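Local coordinates for protein MGS-M5 (Unidentified, PDB 4Q3N) that probably catalyses the NAD-dependent interconversion of L-lactate and pyruvate, as a member of the lactate/malate dehydrogenase family, at residues D178-C183 against L214-A219; A151-E156 against V182-A187; V239-A244 against L253-L258. All blocks are in the same frame, centred on the assembly; numbering follows the deposited sequence. Where two conformers were deposited one is given.

Contact 1. Residues D178-C183 against L214-A219; sequences DSEFVC and LKVRDA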
loop_
_atom_site.group_PDB
_atom_site.type_symbol
_atom_site.label_atom_id
_atom_site.label_comp_id
_atom_site.label_asym_id
_atom_site.label_seq_id
_atom_site.Cartn_x
_atom_site.Cartn_y
_atom_site.Cartn_z
ATOM N N ASP A 178 6.321 35.023 -2.103
ATOM C CA ASP A 178 7.501 35.681 -1.526
ATOM C C ASP A 178 7.338 36.057 -0.059
ATOM O O ASP A 178 8.335 36.197 0.639
ATOM C CB ASP A 178 7.866 36.958 -2.316
ATOM C CG ASP A 178 8.296 36.672 -3.774
ATOM O OD1 ASP A 178 8.760 35.543 -4.078
ATOM O OD2 ASP A 178 8.170 37.596 -4.619
ATOM N N SER A 179 6.102 36.208 0.414
ATOM C CA SER A 179 5.886 36.630 1.809
ATOM C C SER A 179 5.594 35.456 2.776
ATOM O O SER A 179 5.317 35.667 3.949
ATOM C CB SER A 179 4.767 37.701 1.875
ATOM O OG SER A 179 3.463 37.107 1.836
ATOM N N GLU A 180 5.709 34.215 2.324
ATOM C CA GLU A 180 5.596 33.089 3.258
ATOM C C GLU A 180 6.687 33.104 4.313
ATOM O O GLU A 180 7.718 33.709 4.147
ATOM C CB GLU A 180 5.688 31.756 2.554
ATOM C CG GLU A 180 7.095 31.511 1.990
ATOM C CD GLU A 180 7.095 30.391 0.987
ATOM O OE1 GLU A 180 5.985 29.955 0.624
ATOM O OE2 GLU A 180 8.176 29.943 0.576
ATOM N N PHE A 181 6.489 32.380 5.396
ATOM C CA PHE A 181 7.490 32.427 6.452
ATOM C C PHE A 181 7.435 31.115 7.235
ATOM O O PHE A 181 6.433 30.381 7.177
ATOM C CB PHE A 181 7.250 33.628 7.390
ATOM C CG PHE A 181 5.937 33.539 8.159
ATOM C CD1 PHE A 181 4.751 33.985 7.571
ATOM C CD2 PHE A 181 5.892 32.987 9.442
ATOM C CE1 PHE A 181 3.543 33.878 8.246
ATOM C CE2 PHE A 181 4.696 32.874 10.142
ATOM C CZ PHE A 181 3.507 33.332 9.550
ATOM N N VAL A 182 8.517 30.790 7.935
ATOM C CA VAL A 182 8.554 29.565 8.720
ATOM C C VAL A 182 8.014 29.854 10.091
ATOM O O VAL A 182 8.386 30.827 10.713
ATOM C CB VAL A 182 9.986 29.010 8.916
ATOM C CG1 VAL A 182 9.943 27.646 9.644
ATOM C CG2 VAL A 182 10.729 28.918 7.614
ATOM N N CYS A 183 7.167 28.982 10.590
ATOM C CA CYS A 183 6.757 29.117 11.975
ATOM C C CYS A 183 7.760 28.332 12.849
ATOM O O CYS A 183 7.545 27.153 13.166
ATOM C CB CYS A 183 5.317 28.598 12.136
ATOM S SG CYS A 183 4.733 28.685 13.809
ATOM N N LEU A 214 15.548 30.463 3.168
ATOM C CA LEU A 214 15.918 30.937 1.825
ATOM C C LEU A 214 15.773 29.835 0.789
ATOM O O LEU A 214 15.226 30.061 -0.301
ATOM C CB LEU A 214 17.347 31.473 1.833
ATOM C CG LEU A 214 17.584 32.697 2.740
ATOM C CD1 LEU A 214 19.018 33.268 2.690
ATOM C CD2 LEU A 214 16.582 33.788 2.404
ATOM N N LYS A 215 16.215 28.624 1.139
ATOM C CA LYS A 215 16.082 27.477 0.220
ATOM C C LYS A 215 14.628 27.217 -0.113
ATOM O O LYS A 215 14.254 26.917 -1.251
ATOM C CB LYS A 215 16.669 26.181 0.856
ATOM C CG LYS A 215 18.182 26.093 0.868
ATOM C CD LYS A 215 18.716 25.949 -0.568
ATOM C CE LYS A 215 18.246 24.624 -1.216
ATOM N NZ LYS A 215 18.704 23.359 -0.540
ATOM N N VAL A 216 13.794 27.271 0.910
ATOM C CA VAL A 216 12.369 27.054 0.675
ATOM C C VAL A 216 11.779 28.154 -0.214
ATOM O O VAL A 216 11.034 27.873 -1.166
ATOM C CB VAL A 216 11.598 26.972 2.017
ATOM C CG1 VAL A 216 10.071 27.018 1.794
ATOM C CG2 VAL A 216 11.996 25.712 2.769
ATOM N N ARG A 217 12.129 29.411 0.084
ATOM C CA ARG A 217 11.720 30.554 -0.729
ATOM C C ARG A 217 12.086 30.443 -2.222
ATOM O O ARG A 217 11.300 30.813 -3.095
ATOM C CB ARG A 217 12.376 31.849 -0.205
ATOM C CG ARG A 217 11.778 32.464 1.040
ATOM C CD ARG A 217 10.701 33.524 0.742
ATOM N NE ARG A 217 10.916 34.293 -0.476
ATOM C CZ ARG A 217 11.481 35.499 -0.528
ATOM N NH1 ARG A 217 11.927 36.090 0.571
ATOM N NH2 ARG A 217 11.618 36.108 -1.705
ATOM N N ASP A 218 13.282 29.923 -2.493
ATOM C CA ASP A 218 13.874 29.905 -3.839
ATOM C C ASP A 218 13.608 28.598 -4.576
ATOM O O ASP A 218 13.973 28.479 -5.741
ATOM C CB ASP A 218 15.376 30.090 -3.739
ATOM C CG ASP A 218 16.005 30.607 -5.023
ATOM O OD1 ASP A 218 15.416 31.487 -5.732
ATOM O OD2 ASP A 218 17.148 30.179 -5.283
ATOM N N ALA A 219 12.972 27.629 -3.903
ATOM C CA ALA A 219 12.814 26.275 -4.476
ATOM C C ALA A 219 12.095 26.218 -5.821
ATOM O O ALA A 219 12.577 25.577 -6.755
ATOM C CB ALA A 219 12.101 25.355 -3.471
HETATM O O HOH W 1 11.232 34.144 -4.073
HETATM O O HOH W 2 8.906 32.382 -2.751
#
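With CG anti to the carbonyl carbon (chi1 -77°), the Arg217 chain bends at chi2 (-92°) and chi3, which carries the guanidinium from helix 206-227 across to Asp178. The contact joins this long helix of the lactate dehydrogenase C-terminal domain to the loop entering strand 181-182. Asp178 belongs to the Gly-Glu-His-Gly-Asp-Ser sequence familiar in this family, whose histidine is the acid-base group in relatives.

The backbone oxygen of Asp178 lies over one guanidinium face, off centre toward the rim. Although Asp178 O comes within 3.4 Å of Arg217 NE, the donor angle is poor and no hydrogen bond forms; the oxygen sits 3.3 Å above the guanidinium plane. The side chains cross at about a right angle, with carboxylate and guanidinium planes 49° apart. Asp178 OD1 and Arg217 NH2 form only a long salt bridge of 3.8 Å, supplemented by water 1, which lies 2.8 Å from Asp178 OD1 and accepts from Arg217 NH2 at 3.1 Å. Water 2, in the guanidinium plane at its edge, bonds to Arg217 O at 2.9 Å and weakly to the same Asp178 oxygen. Arg217 NH1 turns to the hydroxyl of Tyr213, one turn earlier in the helix, which helps to fix the group's rotation. Were Arg217 replaced by an alanine, the Asp178 carboxylate would probably be left without this cationic partner and the Asp178 carbonyl would lose its cover.

Deeper in, Glu180 has its CG between the backbone N and the carbonyl carbon, and an extended chain beyond it brings the buried carboxylate to the helix. There Glu180 OE2 rests 3.7 Å from Val216 CG1 and 3.8 Å from Arg217 CA.

Contact 2. Residues A151-E156 against V182-A187; sequences ARLRYE and VCWSNA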
loop_
_atom_site.group_PDB
_atom_site.type_symbol
_atom_site.label_atom_id
_atom_site.label_comp_id
_atom_site.label_asym_id
_atom_site.label_seq_id
_atom_site.Cartn_x
_atom_site.Cartn_y
_atom_site.Cartn_z
ATOM N N ALA A 151 6.253 20.699 2.861
ATOM C CA ALA A 151 6.986 19.478 2.522
ATOM C C ALA A 151 8.432 19.786 2.167
ATOM O O ALA A 151 9.319 19.004 2.452
ATOM C CB ALA A 151 6.316 18.733 1.346
ATOM N N ARG A 152 8.675 20.905 1.487
ATOM C CA ARG A 152 10.030 21.305 1.174
ATOM C C ARG A 152 10.822 21.592 2.438
ATOM O O ARG A 152 11.985 21.230 2.567
ATOM C CB ARG A 152 10.020 22.569 0.268
ATOM C CG ARG A 152 9.473 22.277 -1.131
ATOM C CD ARG A 152 9.425 23.559 -2.014
ATOM N NE ARG A 152 9.218 23.221 -3.426
ATOM C CZ ARG A 152 8.481 23.964 -4.237
ATOM N NH1 ARG A 152 7.851 25.079 -3.789
ATOM N NH2 ARG A 152 8.357 23.589 -5.475
ATOM N N LEU A 153 10.212 22.353 3.331
ATOM C CA LEU A 153 10.824 22.649 4.634
ATOM C C LEU A 153 11.212 21.357 5.391
ATOM O O LEU A 153 12.323 21.230 5.906
ATOM C CB LEU A 153 9.840 23.432 5.511
ATOM C CG LEU A 153 10.242 23.727 6.960
ATOM C CD1 LEU A 153 11.412 24.726 6.969
ATOM C CD2 LEU A 153 9.074 24.312 7.737
ATOM N N ARG A 154 10.280 20.411 5.471
ATOM C CA ARG A 154 10.551 19.141 6.152
ATOM C C ARG A 154 11.694 18.395 5.474
ATOM O O ARG A 154 12.617 17.902 6.144
ATOM C CB ARG A 154 9.286 18.277 6.185
ATOM C CG ARG A 154 8.104 18.995 6.810
ATOM C CD ARG A 154 6.832 18.209 6.582
ATOM N NE ARG A 154 6.723 17.103 7.515
ATOM C CZ ARG A 154 5.677 16.286 7.572
ATOM N NH1 ARG A 154 4.647 16.465 6.754
ATOM N NH2 ARG A 154 5.650 15.320 8.479
ATOM N N TYR A 155 11.669 18.348 4.140
ATOM C CA TYR A 155 12.796 17.767 3.409
ATOM C C TYR A 155 14.116 18.437 3.766
ATOM O O TYR A 155 15.119 17.759 4.040
ATOM C CB TYR A 155 12.580 17.851 1.863
ATOM C CG TYR A 155 13.847 17.481 1.093
ATOM C CD1 TYR A 155 14.284 16.141 0.983
ATOM C CD2 TYR A 155 14.641 18.470 0.512
ATOM C CE1 TYR A 155 15.484 15.828 0.288
ATOM C CE2 TYR A 155 15.803 18.159 -0.191
ATOM C CZ TYR A 155 16.223 16.861 -0.294
ATOM O OH TYR A 155 17.381 16.619 -0.981
ATOM N N GLU A 156 14.152 19.772 3.782
ATOM C CA GLU A 156 15.441 20.452 3.993
ATOM C C GLU A 156 15.985 20.169 5.402
ATOM O O GLU A 156 17.158 19.889 5.584
ATOM C CB GLU A 156 15.319 21.973 3.799
ATOM C CG GLU A 156 14.978 22.412 2.329
ATOM C CD GLU A 156 16.081 22.075 1.324
ATOM O OE1 GLU A 156 17.217 21.801 1.770
ATOM O OE2 GLU A 156 15.797 22.095 0.087
ATOM N N VAL A 182 8.517 30.790 7.935
ATOM C CA VAL A 182 8.554 29.565 8.720
ATOM C C VAL A 182 8.014 29.854 10.091
ATOM O O VAL A 182 8.386 30.827 10.713
ATOM C CB VAL A 182 9.986 29.010 8.916
ATOM C CG1 VAL A 182 9.943 27.646 9.644
ATOM C CG2 VAL A 182 10.729 28.918 7.614
ATOM N N CYS A 183 7.167 28.982 10.590
ATOM C CA CYS A 183 6.757 29.117 11.975
ATOM C C CYS A 183 7.760 28.332 12.849
ATOM O O CYS A 183 7.545 27.153 13.166
ATOM C CB CYS A 183 5.317 28.598 12.136
ATOM S SG CYS A 183 4.733 28.685 13.809
ATOM N N TRP A 184 8.886 28.956 13.192
ATOM C CA TRP A 184 9.875 28.251 14.015
ATOM C C TRP A 184 9.436 28.066 15.473
ATOM O O TRP A 184 9.980 27.215 16.142
ATOM C CB TRP A 184 11.229 28.992 14.002
ATOM C CG TRP A 184 11.942 28.986 12.626
ATOM C CD1 TRP A 184 12.295 30.077 11.852
ATOM C CD2 TRP A 184 12.418 27.834 11.929
ATOM N NE1 TRP A 184 12.937 29.660 10.709
ATOM C CE2 TRP A 184 13.025 28.293 10.718
ATOM C CE3 TRP A 184 12.380 26.455 12.197
ATOM C CZ2 TRP A 184 13.607 27.423 9.793
ATOM C CZ3 TRP A 184 12.932 25.577 11.261
ATOM C CH2 TRP A 184 13.529 26.064 10.065
ATOM N N SER A 185 8.522 28.901 15.990
ATOM C CA SER A 185 8.162 28.831 17.413
ATOM C C SER A 185 7.377 27.548 17.714
ATOM O O SER A 185 7.309 27.114 18.877
ATOM C CB SER A 185 7.328 30.036 17.828
ATOM O OG SER A 185 6.114 30.052 17.067
ATOM N N ASN A 186 6.738 26.998 16.692
ATOM C CA ASN A 186 5.943 25.745 16.818
ATOM C C ASN A 186 6.484 24.661 15.899
ATOM O O ASN A 186 5.779 24.195 15.005
ATOM C CB ASN A 186 4.470 25.971 16.458
ATOM C CG ASN A 186 3.706 26.766 17.495
ATOM O OD1 ASN A 186 2.857 26.221 18.197
ATOM N ND2 ASN A 186 3.982 28.066 17.587
ATOM N N ALA A 187 7.751 24.310 16.045
ATOM C CA ALA A 187 8.371 23.339 15.149
ATOM C C ALA A 187 9.000 22.273 16.025
ATOM O O ALA A 187 9.605 22.616 17.025
ATOM C CB ALA A 187 9.407 23.986 14.255
#
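Val182 opens the loop segment by meeting Leu153 of helix 147-161, the two side chains slanting across each other. The touching branches are Val182 CG1 and Leu153 CD2, 3.9 Å apart, both methyls buried. Leu153 reaches them because its CG stands anti to the backbone N (chi1 175°), which sets its two methyls against Val182 and Trp184. Val182 also leans on Ile172 of the neighbouring strand 168-173, and Leu153 on Ala170 of the same strand.

At Cys183 the chain reverses in an inverse gamma turn, marked by a weak bond of 3.1 Å from Trp184 N to Val182 O. The turn brings the next side chain back over the one before it. Trp184 comes round with its indole above Val182, and Val182 CG1 lies 3.3 Å from the ring plane, over its centre. That methyl is therefore shared between the leucine and the indole. The far end of the ring, Trp184 CH2, reaches the second leucine branch, Leu153 CD1, at 4.0 Å, an oblique approach. Leu209 of helix 206-227 also packs against the tryptophan.

Ser185 and Asn186 bond to each other and to residues beyond the loop. Asn186 ND2 donates to Ser185 OG at 3.0 Å, nearly within the amide plane though bent (138° at the hydrogen), and also bonds to Lys289 O, while Ser185 OG has a further partner in Glu294. Asn186 packs on Pro193 of a third subunit. Ala187 then pairs its backbone with Ile194.

No polar bond joins loop and helix. A helix packs here against the end of edge strand 181-182 and the turn that follows it, within the C-terminal alpha/beta domain of a lactate/malate dehydrogenase; the helix equivalent to 147-161 bears, in relatives, the arginine that holds the substrate carboxylate.

Contact 3. Residues V239-A244 against L253-L258; sequences VRITAA and LPISVL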
loop_
_atom_site.group_PDB
_atom_site.type_symbol
_atom_site.label_atom_id
_atom_site.label_comp_id
_atom_site.label_asym_id
_atom_site.label_seq_id
_atom_site.Cartn_x
_atom_site.Cartn_y
_atom_site.Cartn_z
ATOM N N VAL A 239 -2.392 15.081 -3.750
ATOM C CA VAL A 239 -2.826 13.727 -3.368
ATOM C C VAL A 239 -3.068 13.650 -1.870
ATOM O O VAL A 239 -4.091 13.101 -1.390
ATOM C CB VAL A 239 -1.796 12.666 -3.787
ATOM C CG1 VAL A 239 -2.223 11.277 -3.159
ATOM C CG2 VAL A 239 -1.766 12.621 -5.310
ATOM N N ARG A 240 -2.150 14.229 -1.106
ATOM C CA ARG A 240 -2.257 14.110 0.348
ATOM C C ARG A 240 -3.471 14.824 0.863
ATOM O O ARG A 240 -4.147 14.337 1.790
ATOM C CB ARG A 240 -1.018 14.675 1.038
ATOM C CG ARG A 240 -0.943 14.306 2.540
ATOM C CD ARG A 240 -0.805 12.717 2.699
ATOM N NE ARG A 240 -1.029 12.254 4.068
ATOM C CZ ARG A 240 -2.215 12.120 4.662
ATOM N NH1 ARG A 240 -3.339 12.492 4.051
ATOM N NH2 ARG A 240 -2.273 11.645 5.906
ATOM N N ILE A 241 -3.757 15.995 0.288
ATOM C CA ILE A 241 -4.968 16.742 0.671
ATOM C C ILE A 241 -6.202 15.915 0.322
ATOM O O ILE A 241 -7.116 15.755 1.128
ATOM C CB ILE A 241 -5.030 18.118 -0.020
ATOM C CG1 ILE A 241 -3.890 19.021 0.530
ATOM C CG2 ILE A 241 -6.394 18.763 0.191
ATOM C CD1 ILE A 241 -3.514 20.247 -0.416
ATOM N N THR A 242 -6.193 15.343 -0.874
ATOM C CA THR A 242 -7.306 14.507 -1.334
ATOM C C THR A 242 -7.535 13.310 -0.387
ATOM O O THR A 242 -8.676 12.939 -0.064
ATOM C CB THR A 242 -7.027 14.013 -2.770
ATOM O OG1 THR A 242 -6.844 15.181 -3.620
ATOM C CG2 THR A 242 -8.202 13.170 -3.289
ATOM N N ALA A 243 -6.447 12.681 0.015
ATOM C CA ALA A 243 -6.543 11.467 0.863
ATOM C C ALA A 243 -7.087 11.815 2.230
ATOM O O ALA A 243 -7.901 11.083 2.793
ATOM C CB ALA A 243 -5.155 10.795 0.987
ATOM N N ALA A 244 -6.696 12.989 2.745
ATOM C CA ALA A 244 -7.233 13.415 4.059
ATOM C C ALA A 244 -8.742 13.552 4.004
ATOM O O ALA A 244 -9.466 13.218 4.968
ATOM C CB ALA A 244 -6.610 14.734 4.492
ATOM N N LEU A 253 -3.209 19.763 8.003
ATOM C CA LEU A 253 -2.336 20.182 6.883
ATOM C C LEU A 253 -2.401 21.685 6.659
ATOM O O LEU A 253 -3.456 22.286 6.781
ATOM C CB LEU A 253 -2.749 19.516 5.555
ATOM C CG LEU A 253 -2.632 17.978 5.551
ATOM C CD1 LEU A 253 -3.352 17.433 4.356
ATOM C CD2 LEU A 253 -1.139 17.480 5.555
ATOM N N PRO A 254 -1.271 22.292 6.279
ATOM C CA PRO A 254 -1.294 23.724 5.991
ATOM C C PRO A 254 -1.823 23.884 4.584
ATOM O O PRO A 254 -1.281 23.281 3.656
ATOM C CB PRO A 254 0.164 24.145 6.132
ATOM C CG PRO A 254 0.965 22.873 5.806
ATOM C CD PRO A 254 0.086 21.717 6.273
ATOM N N ILE A 255 -2.928 24.619 4.450
ATOM C CA ILE A 255 -3.582 24.830 3.153
ATOM C C ILE A 255 -4.107 26.238 3.133
ATOM O O ILE A 255 -4.126 26.895 4.179
ATOM C CB ILE A 255 -4.757 23.849 2.935
ATOM C CG1 ILE A 255 -5.622 23.764 4.203
ATOM C CG2 ILE A 255 -4.228 22.446 2.708
ATOM C CD1 ILE A 255 -7.009 23.184 3.948
ATOM N N SER A 256 -4.518 26.711 1.949
ATOM C CA SER A 256 -5.200 27.988 1.814
ATOM C C SER A 256 -6.614 27.907 2.371
ATOM O O SER A 256 -7.431 27.152 1.853
ATOM C CB SER A 256 -5.273 28.445 0.347
ATOM O OG SER A 256 -3.999 28.618 -0.244
ATOM N N VAL A 257 -6.907 28.711 3.394
ATOM C CA VAL A 257 -8.245 28.726 4.014
ATOM C C VAL A 257 -8.611 30.138 4.356
ATOM O O VAL A 257 -7.725 31.014 4.484
ATOM C CB VAL A 257 -8.299 27.880 5.313
ATOM C CG1 VAL A 257 -8.305 26.411 4.974
ATOM C CG2 VAL A 257 -7.105 28.235 6.233
ATOM N N LEU A 258 -9.906 30.373 4.532
ATOM C CA LEU A 258 -10.379 31.710 4.850
ATOM C C LEU A 258 -10.067 31.992 6.318
ATOM O O LEU A 258 -10.628 31.319 7.206
ATOM C CB LEU A 258 -11.877 31.838 4.599
ATOM C CG LEU A 258 -12.452 33.245 4.843
ATOM C CD1 LEU A 258 -11.972 34.255 3.713
ATOM C CD2 LEU A 258 -13.992 33.242 4.954
#
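The guanidinium of Arg240, whose aliphatic stem meets Leu253, has the backbone N of Ala244 at its edge and in its plane; its NH1 forms a salt bridge with Glu249. The chain runs forward along its own helix, in the direction of the C-terminal end, with CG anti to the backbone N (chi1 -168°) and a bend at chi2. The meeting is of helix 232-246 with strand 251-258, consecutive elements of the C-terminal domain of the lactate/malate dehydrogenase fold. The strand forms one border of an antiparallel sheet, and Ser256 further bonds through its backbone to Gly143, at the edge of the parallel Rossmann sheet. Helix and strand axes run 10.3 Å apart at closest approach and nearly perpendicular, with 104° between their directions, so just a few residues at the start of the strand meet the helix.

Leu253 is the centre of the interface. Its CD1 methyl presses into the helix surface between successive turns, 4.1 Å from Arg240 O and equally close to Ile241 CA. The same methyl has Ala244 CB at 4.2 Å, and the stem of Arg240 approaches it through CG, 4.3 Å from Leu253 CD1. One branch of a single leucine thus touches three helix residues, all through hydrocarbon apart from the carbonyl oxygen, which is itself bonded to Ala244 N at 3.0 Å. Phe54 of a second subunit packs on both Arg240 and Leu253, so this corner of the domain also faces the subunit interface.

Two residues further along the strand, Ile255 turns its side chain to the helix on the same side as Leu253. Its CG1 takes the place between the backbone N and the carbonyl carbon (chi1 45°), while the other branch, Ile255 CG2, meets Ile241 CD1 at 3.9 Å.

Overall arrangement
Contacts 1 and 2 share Val182 and Cys183, with centres 10 Å apart, and their helices, 206-227 and 147-161, touch through a salt bridge of 3.2 Å from Lys215 NZ to Glu156 OE1. Contact 3 stands apart, its centre about 19 Å and 17 Å from those of contacts 1 and 2 and about 6 Å from the centre of the folded chain. All three reach the second subunit, contact 1 only through Ala219, which packs on its His50. Asp178 of contact 1 closely follows the probable catalytic histidine, and the helix of contact 2 carries the probable substrate-binding arginine. The sodium ion, held at Ile198, Met201 and Ile204, lies about 12 Å from the Trp184 side chain.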